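Long-range contact in lipoprotein (Mycoplasma mycoides subsp. capri, PDB 7ADK), which is a mycoplasma lipoprotein of the DUF31 peptidase family and probably acts as a PA-clan (chymotrypsin-like) protease: residues N200-R208 against Y232-T241. Residues are numbered along the deposited sequence; the frame is centred on the assembly and turned at random.
Sequences NSINLKEYR and YYNAALKGFT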
loop_
_atom_site.group_PDB
_atom_site.type_symbol
_atom_site.label_atom_id
_atom_site.label_comp_id
_atom_site.label_asym_id
_atom_site.label_seq_id
_atom_site.Cartn_x
_atom_site.Cartn_y
_atom_site.Cartn_z
ATOM N N ASN B 200 -5.137 26.332 -39.710
ATOM C CA ASN B 200 -5.792 27.384 -40.502
ATOM C C ASN B 200 -6.378 28.515 -39.628
ATOM O O ASN B 200 -6.892 28.287 -38.533
ATOM C CB ASN B 200 -6.851 26.760 -41.431
ATOM C CG ASN B 200 -7.904 25.951 -40.697
ATOM O OD1 ASN B 200 -7.622 24.911 -40.131
ATOM N ND2 ASN B 200 -9.135 26.386 -40.700
ATOM N N SER B 201 -6.282 29.759 -40.106
ATOM C CA SER B 201 -6.366 30.966 -39.284
ATOM C C SER B 201 -7.157 32.061 -40.008
ATOM O O SER B 201 -7.251 32.056 -41.236
ATOM C CB SER B 201 -4.944 31.430 -38.947
ATOM O OG SER B 201 -4.278 30.520 -38.081
ATOM N N ILE B 202 -7.733 32.997 -39.257
ATOM C CA ILE B 202 -8.602 34.073 -39.757
ATOM C C ILE B 202 -7.903 35.432 -39.596
ATOM O O ILE B 202 -7.041 35.603 -38.738
ATOM C CB ILE B 202 -10.009 33.965 -39.116
ATOM C CG1 ILE B 202 -10.696 32.619 -39.446
ATOM C CG2 ILE B 202 -10.942 35.115 -39.497
ATOM C CD1 ILE B 202 -10.988 32.333 -40.920
ATOM N N ASN B 203 -8.207 36.373 -40.489
ATOM C CA ASN B 203 -7.578 37.691 -40.597
ATOM C C ASN B 203 -7.956 38.670 -39.457
ATOM O O ASN B 203 -8.677 38.325 -38.525
ATOM C CB ASN B 203 -7.915 38.260 -41.992
ATOM C CG ASN B 203 -9.387 38.596 -42.193
ATOM O OD1 ASN B 203 -10.283 38.029 -41.591
ATOM N ND2 ASN B 203 -9.680 39.537 -43.038
ATOM N N LEU B 204 -7.440 39.899 -39.533
ATOM C CA LEU B 204 -7.554 40.977 -38.536
ATOM C C LEU B 204 -8.984 41.544 -38.309
ATOM O O LEU B 204 -9.240 42.184 -37.292
ATOM C CB LEU B 204 -6.570 42.062 -39.002
ATOM C CG LEU B 204 -6.335 43.252 -38.069
ATOM C CD1 LEU B 204 -5.873 42.822 -36.684
ATOM C CD2 LEU B 204 -5.273 44.148 -38.680
ATOM N N LYS B 205 -9.897 41.345 -39.262
ATOM C CA LYS B 205 -11.336 41.638 -39.142
ATOM C C LYS B 205 -11.999 40.573 -38.247
ATOM O O LYS B 205 -11.335 39.750 -37.627
ATOM C CB LYS B 205 -11.921 41.687 -40.581
ATOM C CG LYS B 205 -13.152 42.591 -40.808
ATOM C CD LYS B 205 -14.530 41.927 -41.005
ATOM C CE LYS B 205 -14.619 40.974 -42.200
ATOM N NZ LYS B 205 -15.917 40.270 -42.253
ATOM N N GLU B 206 -13.326 40.522 -38.235
ATOM C CA GLU B 206 -14.098 39.313 -37.873
ATOM C C GLU B 206 -14.101 38.945 -36.377
ATOM O O GLU B 206 -14.667 37.943 -35.967
ATOM C CB GLU B 206 -13.705 38.149 -38.814
ATOM C CG GLU B 206 -14.705 37.002 -38.960
ATOM C CD GLU B 206 -16.126 37.413 -39.373
ATOM O OE1 GLU B 206 -16.286 38.471 -40.023
ATOM O OE2 GLU B 206 -17.079 36.655 -39.069
ATOM N N TYR B 207 -13.591 39.830 -35.530
ATOM C CA TYR B 207 -13.763 39.817 -34.083
ATOM C C TYR B 207 -15.184 40.185 -33.632
ATOM O O TYR B 207 -15.451 40.233 -32.440
ATOM C CB TYR B 207 -12.687 40.689 -33.430
ATOM C CG TYR B 207 -11.271 40.204 -33.674
ATOM C CD1 TYR B 207 -10.931 38.855 -33.446
ATOM C CD2 TYR B 207 -10.293 41.098 -34.148
ATOM C CE1 TYR B 207 -9.628 38.400 -33.704
ATOM C CE2 TYR B 207 -8.988 40.646 -34.403
ATOM C CZ TYR B 207 -8.652 39.295 -34.187
ATOM O OH TYR B 207 -7.389 38.875 -34.424
ATOM N N ARG B 208 -16.158 40.325 -34.539
ATOM C CA ARG B 208 -17.582 40.309 -34.172
ATOM C C ARG B 208 -17.985 39.022 -33.443
ATOM O O ARG B 208 -18.852 39.065 -32.583
ATOM C CB ARG B 208 -18.463 40.613 -35.397
ATOM C CG ARG B 208 -18.407 39.584 -36.529
ATOM C CD ARG B 208 -19.511 38.547 -36.463
ATOM N NE ARG B 208 -19.303 37.471 -37.431
ATOM C CZ ARG B 208 -20.044 36.408 -37.621
ATOM N NH1 ARG B 208 -21.167 36.195 -37.009
ATOM N NH2 ARG B 208 -19.618 35.530 -38.462
ATOM N N TYR B 232 -13.623 29.017 -34.501
ATOM C CA TYR B 232 -14.429 29.724 -35.486
ATOM C C TYR B 232 -13.848 29.451 -36.884
ATOM O O TYR B 232 -12.652 29.188 -37.024
ATOM C CB TYR B 232 -14.372 31.216 -35.107
ATOM C CG TYR B 232 -12.983 31.732 -34.744
ATOM C CD1 TYR B 232 -12.031 31.980 -35.746
ATOM C CD2 TYR B 232 -12.616 31.863 -33.394
ATOM C CE1 TYR B 232 -10.718 32.353 -35.406
ATOM C CE2 TYR B 232 -11.300 32.215 -33.051
ATOM C CZ TYR B 232 -10.356 32.486 -34.051
ATOM O OH TYR B 232 -9.094 32.836 -33.698
ATOM N N TYR B 233 -14.657 29.534 -37.939
ATOM C CA TYR B 233 -14.158 29.629 -39.317
ATOM C C TYR B 233 -15.128 30.472 -40.141
ATOM O O TYR B 233 -16.332 30.215 -40.141
ATOM C CB TYR B 233 -13.940 28.247 -39.938
ATOM C CG TYR B 233 -13.331 28.311 -41.322
ATOM C CD1 TYR B 233 -11.950 28.539 -41.463
ATOM C CD2 TYR B 233 -14.144 28.202 -42.467
ATOM C CE1 TYR B 233 -11.384 28.631 -42.749
ATOM C CE2 TYR B 233 -13.579 28.301 -43.752
ATOM C CZ TYR B 233 -12.194 28.506 -43.898
ATOM O OH TYR B 233 -11.637 28.588 -45.131
ATOM N N ASN B 234 -14.621 31.514 -40.804
ATOM C CA ASN B 234 -15.446 32.668 -41.166
ATOM C C ASN B 234 -15.320 33.124 -42.626
ATOM O O ASN B 234 -15.861 34.170 -42.962
ATOM C CB ASN B 234 -15.164 33.820 -40.192
ATOM C CG ASN B 234 -15.426 33.495 -38.736
ATOM O OD1 ASN B 234 -14.759 32.675 -38.139
ATOM N ND2 ASN B 234 -16.377 34.131 -38.112
ATOM N N ALA B 235 -14.674 32.365 -43.513
ATOM C CA ALA B 235 -14.508 32.789 -44.906
ATOM C C ALA B 235 -15.859 33.006 -45.636
ATOM O O ALA B 235 -15.993 33.944 -46.414
ATOM C CB ALA B 235 -13.610 31.771 -45.625
ATOM N N ALA B 236 -16.880 32.199 -45.319
ATOM C CA ALA B 236 -18.294 32.416 -45.657
ATOM C C ALA B 236 -19.178 32.571 -44.390
ATOM O O ALA B 236 -20.333 32.148 -44.374
ATOM C CB ALA B 236 -18.740 31.286 -46.596
ATOM N N LEU B 237 -18.609 33.134 -43.309
ATOM C CA LEU B 237 -19.196 33.322 -41.959
ATOM C C LEU B 237 -19.632 32.014 -41.241
ATOM O O LEU B 237 -20.320 32.046 -40.223
ATOM C CB LEU B 237 -20.295 34.411 -41.998
ATOM C CG LEU B 237 -19.921 35.726 -42.718
ATOM C CD1 LEU B 237 -21.090 36.703 -42.670
ATOM C CD2 LEU B 237 -18.708 36.432 -42.122
ATOM N N LYS B 238 -19.223 30.865 -41.787
ATOM C CA LYS B 238 -19.763 29.519 -41.572
ATOM C C LYS B 238 -18.631 28.481 -41.542
ATOM O O LYS B 238 -17.696 28.568 -42.340
ATOM C CB LYS B 238 -20.749 29.252 -42.729
ATOM C CG LYS B 238 -21.532 27.934 -42.728
ATOM C CD LYS B 238 -22.355 27.828 -44.023
ATOM C CE LYS B 238 -23.258 26.599 -44.091
ATOM N NZ LYS B 238 -24.481 26.739 -43.305
ATOM N N GLY B 239 -18.787 27.467 -40.684
ATOM C CA GLY B 239 -17.920 26.290 -40.539
ATOM C C GLY B 239 -17.217 26.154 -39.178
ATOM O O GLY B 239 -17.135 27.107 -38.405
ATOM N N PHE B 240 -16.659 24.979 -38.913
ATOM C CA PHE B 240 -15.825 24.619 -37.764
ATOM C C PHE B 240 -14.465 24.052 -38.159
ATOM O O PHE B 240 -14.370 23.244 -39.079
ATOM C CB PHE B 240 -16.500 23.524 -36.935
ATOM C CG PHE B 240 -17.578 23.878 -35.947
ATOM C CD1 PHE B 240 -17.673 25.170 -35.411
ATOM C CD2 PHE B 240 -18.362 22.841 -35.422
ATOM C CE1 PHE B 240 -18.523 25.400 -34.330
ATOM C CE2 PHE B 240 -19.211 23.073 -34.338
ATOM C CZ PHE B 240 -19.259 24.353 -33.773
ATOM N N THR B 241 -13.430 24.352 -37.381
ATOM C CA THR B 241 -12.119 23.699 -37.487
ATOM C C THR B 241 -11.878 22.815 -36.265
ATOM O O THR B 241 -11.771 23.316 -35.150
ATOM C CB THR B 241 -11.001 24.741 -37.624
ATOM O OG1 THR B 241 -11.215 25.540 -38.760
ATOM C CG2 THR B 241 -9.637 24.097 -37.795
#
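Glu206 and Asn234 meet through an amide-to-carboxylate hydrogen bond, ND2 of Asn234 lying 2.8 Å from OE2 of Glu206. The amide nitrogen takes the anti lone pair of OE2, with the carboxylate and amide planes turned 59° apart. Two further donors reach the same oxygen: Arg208 approaches side-on and brings both NE and NH2 to OE2, the oxygen lying in the plane of the guanidinium. OE2 thus accepts three N-H groups, while OE1 is paired with the ammonium of Lys205, NZ to OE1 being 2.9 Å. Glu206 reaches them with CG anti to its backbone N (chi1 -158°) and a bend at chi2. Leu237 adds an apolar flank, its CD2 3.5 Å from OE2 of Glu206; this leucine ends a type I turn that begins at Asn234 and is closed by the bond from Leu237 N to Asn234 O. At the other end of the contact, Asn200 ND2 donates to Thr241 OG1 over 3.0 Å. Between the two polar sites sits Ile202: CG1 lies 4.0 Å from Tyr232 CD1 at the ring edge, and CD1 approaches the Tyr233 ring. Tyr232 also stacks on Phe220, which joins the 232-241 loop to helix 220-226. The buried carboxylate of Glu206, set between two cationic side chains, is therefore probably kept ionised, and Asn234 extends this salt-bridge network across to the second loop.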